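Local coordinates for conserved protein (PDB 4DPO) that is of unknown function but is a putative antibiotic biosynthesis monooxygenase, at residues 32-37 and 72-77; 40-45 and 100-105. All coordinates share one frame; numbering follows the deposited sequence.

Interaction 1 (32-37 and 72-77); sequences NQVKPE and EILTML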
loop_
_atom_site.group_PDB
_atom_site.type_symbol
_atom_site.label_atom_id
_atom_site.label_comp_id
_atom_site.label_asym_id
_atom_site.label_seq_id
_atom_site.Cartn_x
_atom_site.Cartn_y
_atom_site.Cartn_z
ATOM N N ASN A 32 -3.828 6.252 -8.603
ATOM C CA ASN A 32 -4.353 7.118 -9.625
ATOM C C ASN A 32 -3.500 7.129 -10.888
ATOM O O ASN A 32 -2.240 7.050 -10.821
ATOM C CB ASN A 32 -4.378 8.524 -9.089
ATOM C CG ASN A 32 -5.298 8.664 -7.942
ATOM O OD1 ASN A 32 -4.888 8.760 -6.765
ATOM N ND2 ASN A 32 -6.572 8.674 -8.260
ATOM N N GLN A 33 -4.159 7.236 -12.045
ATOM C CA GLN A 33 -3.416 7.564 -13.264
ATOM C C GLN A 33 -3.777 8.944 -13.746
ATOM O O GLN A 33 -4.944 9.257 -13.966
ATOM C CB GLN A 33 -3.597 6.549 -14.359
ATOM C CG GLN A 33 -2.618 6.799 -15.491
ATOM C CD GLN A 33 -2.794 5.813 -16.602
ATOM O OE1 GLN A 33 -3.032 4.641 -16.341
ATOM N NE2 GLN A 33 -2.706 6.270 -17.851
ATOM N N VAL A 34 -2.758 9.765 -13.903
ATOM C CA VAL A 34 -2.950 11.205 -14.043
ATOM C C VAL A 34 -2.681 11.716 -15.495
ATOM O O VAL A 34 -1.826 11.167 -16.237
ATOM C CB VAL A 34 -2.157 11.976 -12.891
ATOM C CG1 VAL A 34 -2.308 13.468 -12.999
ATOM C CG2 VAL A 34 -2.665 11.540 -11.518
ATOM N N LYS A 35 -3.464 12.716 -15.908
ATOM C CA LYS A 35 -3.217 13.420 -17.169
ATOM C C LYS A 35 -1.903 14.229 -16.997
ATOM O O LYS A 35 -1.850 15.109 -16.102
ATOM C CB LYS A 35 -4.386 14.379 -17.494
ATOM C CG LYS A 35 -5.708 13.753 -17.981
ATOM C CD LYS A 35 -6.751 14.861 -18.120
ATOM C CE LYS A 35 -8.178 14.368 -17.911
ATOM N NZ LYS A 35 -8.893 14.092 -19.178
ATOM N N PRO A 36 -0.856 13.949 -17.840
ATOM C CA PRO A 36 0.454 14.628 -17.695
ATOM C C PRO A 36 0.353 16.136 -17.493
ATOM O O PRO A 36 1.162 16.704 -16.751
ATOM C CB PRO A 36 1.180 14.279 -18.999
ATOM C CG PRO A 36 0.658 12.903 -19.344
ATOM C CD PRO A 36 -0.789 12.857 -18.842
ATOM N N GLU A 37 -0.646 16.752 -18.116
ATOM C CA GLU A 37 -0.905 18.200 -18.005
ATOM C C GLU A 37 -1.492 18.598 -16.641
ATOM O O GLU A 37 -1.325 19.738 -16.171
ATOM C CB GLU A 37 -1.857 18.670 -19.141
ATOM N N GLU A 72 3.347 9.362 -13.662
ATOM C CA GLU A 72 1.943 9.704 -13.762
ATOM C C GLU A 72 1.055 8.757 -12.976
ATOM O O GLU A 72 -0.140 9.021 -12.819
ATOM C CB GLU A 72 1.507 9.676 -15.211
ATOM C CG GLU A 72 1.679 11.041 -15.863
ATOM C CD GLU A 72 3.046 11.193 -16.528
ATOM O OE1 GLU A 72 3.405 10.249 -17.294
ATOM O OE2 GLU A 72 3.741 12.230 -16.288
ATOM N N ILE A 73 1.626 7.634 -12.543
ATOM C CA ILE A 73 0.970 6.755 -11.627
ATOM C C ILE A 73 1.245 7.329 -10.253
ATOM O O ILE A 73 2.350 7.217 -9.772
ATOM C CB ILE A 73 1.610 5.375 -11.706
ATOM C CG1 ILE A 73 1.574 4.844 -13.155
ATOM C CG2 ILE A 73 0.977 4.424 -10.656
ATOM C CD1 ILE A 73 0.180 4.356 -13.682
ATOM N N LEU A 74 0.245 7.939 -9.633
ATOM C CA LEU A 74 0.356 8.541 -8.305
ATOM C C LEU A 74 -0.611 7.930 -7.211
ATOM O O LEU A 74 -1.842 8.195 -7.205
ATOM C CB LEU A 74 0.114 10.032 -8.408
ATOM C CG LEU A 74 1.217 11.086 -8.639
ATOM C CD1 LEU A 74 2.588 10.633 -8.270
ATOM C CD2 LEU A 74 1.192 11.658 -10.054
ATOM N N THR A 75 -0.064 7.151 -6.269
ATOM C CA THR A 75 -0.915 6.370 -5.390
ATOM C C THR A 75 -1.106 7.057 -4.045
ATOM O O THR A 75 -0.237 7.782 -3.602
ATOM C CB THR A 75 -0.363 4.968 -5.307
ATOM O OG1 THR A 75 -0.355 4.401 -6.642
ATOM C CG2 THR A 75 -1.189 4.078 -4.374
HETATM N N MSE A 76 -2.280 6.929 -3.440
HETATM C CA MSE A 76 -2.503 7.383 -2.076
HETATM C C MSE A 76 -2.322 6.218 -1.088
HETATM O O MSE A 76 -2.889 5.137 -1.273
HETATM C CB MSE A 76 -3.905 7.919 -1.919
HETATM C CG MSE A 76 -3.988 9.372 -1.598
HETATM SE SE MSE A 76 -4.074 10.259 -3.366
HETATM C CE MSE A 76 -3.079 9.077 -4.542
ATOM N N LEU A 77 -1.521 6.417 -0.050
ATOM C CA LEU A 77 -1.242 5.309 0.859
ATOM C C LEU A 77 -1.600 5.784 2.220
ATOM O O LEU A 77 -1.102 6.814 2.646
ATOM C CB LEU A 77 0.209 4.818 0.779
ATOM C CG LEU A 77 0.653 4.214 -0.564
ATOM C CD1 LEU A 77 2.029 3.641 -0.344
ATOM C CD2 LEU A 77 -0.282 3.124 -1.116
#
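Val-34 and Leu-74 meet through one methyl each: CG2 of Val-34 lies 4.1 Å from CD2 of Leu-74, the two side chains slanting across one another. Val-34 holds CG1 anti to its backbone N (chi1 179°), which leaves CG2 as the branch turned to the leucine. Asn-32 and Leu-74 send their side chains to the same face of the sheet, the one covered by helix 39-54, where Phe-42 rests on both. On the other face Gln-33 and Ile-73 are partners; the glutamine runs out extended, and its CG passes 4.1 Å from CD1 of Ile-73. These pairs belong to the two central strands, 26-33 and 73-80, of the four-stranded antiparallel sheet of a ferredoxin-like alpha-beta fold. Asn-32 and Leu-74 form a hydrogen-bonded pair, with Leu-74 N 2.9 Å from Asn-32 O and Asn-32 N 3.1 Å from Leu-74 O. The second bond is the more skewed, its donor standing 60° out of the carbonyl plane. Gln-33 and Ile-73 form the adjoining non-hydrogen-bonded pair, and one step further Val-34 N donates to Glu-72 O at 2.9 Å. Beyond this bond the Glu-72 chain, bent at chi2 (91°), crosses Pro-36 at about a right angle, its CD 4.1 Å from the proline CG. Thr-75 OG1 is hydrogen-bonded to Tyr-115 of the second subunit.

Interaction 2 (40-45 and 100-105); sequences QEFMNL and PLLSEC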
loop_
_atom_site.group_PDB
_atom_site.type_symbol
_atom_site.label_atom_id
_atom_site.label_comp_id
_atom_site.label_asym_id
_atom_site.label_seq_id
_atom_site.Cartn_x
_atom_site.Cartn_y
_atom_site.Cartn_z
ATOM N N GLN A 40 0.689 19.050 -11.869
ATOM C CA GLN A 40 0.843 20.154 -10.914
ATOM C C GLN A 40 -0.453 20.449 -10.172
ATOM O O GLN A 40 -0.408 20.649 -8.948
ATOM C CB GLN A 40 1.451 21.438 -11.535
ATOM N N GLU A 41 -1.590 20.468 -10.892
ATOM C CA GLU A 41 -2.913 20.753 -10.262
ATOM C C GLU A 41 -3.389 19.648 -9.302
ATOM O O GLU A 41 -4.021 19.916 -8.272
ATOM C CB GLU A 41 -4.007 21.046 -11.308
ATOM N N PHE A 42 -3.075 18.412 -9.662
ATOM C CA PHE A 42 -3.350 17.277 -8.844
ATOM C C PHE A 42 -2.579 17.405 -7.557
ATOM O O PHE A 42 -3.183 17.400 -6.478
ATOM C CB PHE A 42 -2.900 16.039 -9.563
ATOM C CG PHE A 42 -3.210 14.786 -8.835
ATOM C CD1 PHE A 42 -2.232 14.136 -8.089
ATOM C CD2 PHE A 42 -4.482 14.239 -8.881
ATOM C CE1 PHE A 42 -2.520 12.940 -7.403
ATOM C CE2 PHE A 42 -4.776 13.044 -8.197
ATOM C CZ PHE A 42 -3.795 12.390 -7.470
HETATM N N MSE A 43 -1.254 17.528 -7.660
HETATM C CA MSE A 43 -0.403 17.772 -6.471
HETATM C C MSE A 43 -0.877 18.894 -5.589
HETATM O O MSE A 43 -0.898 18.711 -4.384
HETATM C CB MSE A 43 1.059 18.035 -6.816
HETATM C CG MSE A 43 1.743 16.903 -7.591
HETATM SE SE MSE A 43 1.738 15.230 -6.577
HETATM C CE MSE A 43 3.111 14.356 -7.680
ATOM N N ASN A 44 -1.269 20.048 -6.146
ATOM C CA ASN A 44 -1.727 21.128 -5.278
ATOM C C ASN A 44 -2.977 20.746 -4.537
ATOM O O ASN A 44 -3.206 21.209 -3.420
ATOM C CB ASN A 44 -1.935 22.446 -6.039
ATOM C CG ASN A 44 -0.692 22.859 -6.825
ATOM O OD1 ASN A 44 0.436 22.785 -6.305
ATOM N ND2 ASN A 44 -0.883 23.247 -8.097
ATOM N N LEU A 45 -3.788 19.885 -5.143
ATOM C CA LEU A 45 -5.013 19.421 -4.455
ATOM C C LEU A 45 -4.745 18.409 -3.330
ATOM O O LEU A 45 -5.325 18.548 -2.248
ATOM C CB LEU A 45 -6.059 18.901 -5.449
ATOM C CG LEU A 45 -6.686 19.992 -6.329
ATOM C CD1 LEU A 45 -7.308 19.365 -7.567
ATOM C CD2 LEU A 45 -7.642 20.868 -5.504
ATOM N N PRO A 100 -13.913 15.577 -5.665
ATOM C CA PRO A 100 -14.363 15.739 -7.023
ATOM C C PRO A 100 -13.336 16.459 -7.927
ATOM O O PRO A 100 -13.208 16.151 -9.110
ATOM C CB PRO A 100 -15.641 16.532 -6.827
ATOM C CG PRO A 100 -16.118 16.131 -5.421
ATOM C CD PRO A 100 -14.838 16.202 -4.705
ATOM N N LEU A 101 -12.586 17.391 -7.358
ATOM C CA LEU A 101 -11.620 18.176 -8.113
ATOM C C LEU A 101 -10.478 17.298 -8.585
ATOM O O LEU A 101 -10.036 17.317 -9.771
ATOM C CB LEU A 101 -11.082 19.284 -7.213
ATOM C CG LEU A 101 -12.149 20.237 -6.632
ATOM C CD1 LEU A 101 -11.531 21.303 -5.689
ATOM C CD2 LEU A 101 -12.906 20.910 -7.775
ATOM N N LEU A 102 -9.987 16.521 -7.620
ATOM C CA LEU A 102 -8.951 15.538 -7.829
ATOM C C LEU A 102 -9.342 14.663 -8.991
ATOM O O LEU A 102 -8.541 14.439 -9.873
ATOM C CB LEU A 102 -8.879 14.708 -6.588
ATOM C CG LEU A 102 -7.515 14.429 -6.004
ATOM C CD1 LEU A 102 -6.535 15.578 -6.192
ATOM C CD2 LEU A 102 -7.732 14.145 -4.525
ATOM N N SER A 103 -10.594 14.201 -9.011
ATOM C CA SER A 103 -11.067 13.371 -10.123
ATOM C C SER A 103 -11.064 13.962 -11.541
ATOM O O SER A 103 -10.883 13.236 -12.504
ATOM C CB SER A 103 -12.417 12.805 -9.798
ATOM O OG SER A 103 -12.194 11.797 -8.834
ATOM N N GLU A 104 -11.262 15.271 -11.670
ATOM C CA GLU A 104 -11.085 15.909 -12.982
ATOM C C GLU A 104 -9.650 15.714 -13.561
ATOM O O GLU A 104 -9.447 15.865 -14.766
ATOM C CB GLU A 104 -11.528 17.388 -12.972
ATOM N N CYS A 105 -8.678 15.323 -12.736
ATOM C CA CYS A 105 -7.294 15.255 -13.201
ATOM C C CYS A 105 -6.912 13.910 -13.825
ATOM O O CYS A 105 -5.820 13.759 -14.371
ATOM C CB CYS A 105 -6.316 15.639 -12.076
ATOM S SG CYS A 105 -6.751 17.195 -11.186
#
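Leu-102 wedges its CD1 methyl between Phe-42 and Leu-45, 3.6 Å from Phe-42 CD2 and 3.4 Å from Leu-45 CB. Among the aromatic contacts, this methyl comes to the CD2-CE2 side of the Phe-42 ring obliquely, and Leu-102 CG follows it, 3.8 Å from Phe-42 CE2. Cys-105 CB stands at the ring edge, close to its plane, 3.9 Å from Phe-42 CD2. With CG anti to the backbone N (chi1 -177°), the phenylalanine swings its ring out to meet both partners, and it also touches Leu-106. The aliphatic contacts centre on Leu-45, whose CB is directed at the opposing helix and whose side chain crosses that of Leu-101 at about a right angle. Its two methyls share the work: CD1 lies 3.8 Å from Leu-101 CB, and CD2 3.9 Å from Leu-101 CD1. No hydrogen bond joins the two segments; the side-chain contacts found between them are apolar. Their axes approach to 9.4 Å and run nearly antiparallel, at 161° between N-to-C directions. Such close antiparallel pairing of two helices, with inward side chains reaching the underlying sheet, is characteristic of the ferredoxin-like alpha-beta sandwich of this family.

In the fold
Interactions 1 and 2 have centres 10 Å apart and lie on the same side of the chain's centre. Their segments alternate along the sequence: 32-37, 40-45, 72-77, then 100-105. Strand 26-33 is followed, after a short loop, by helix 39-54; the second segments belong to strand 73-80 and helix 93-104. Interaction 1 joins strands within the sheet and interaction 2 pairs helices above it. The two meet where the loop after strand 26-33 passes the end of helix 93-104, with Lys-35 N 3.0 Å from Cys-105 O, a probable hydrogen bond. Sheet and helix touch where Leu-74 CD1 packs 3.8 Å from Met-43 CE. Together they tie one end of the helical layer to the sheet, whose other face meets the second subunit.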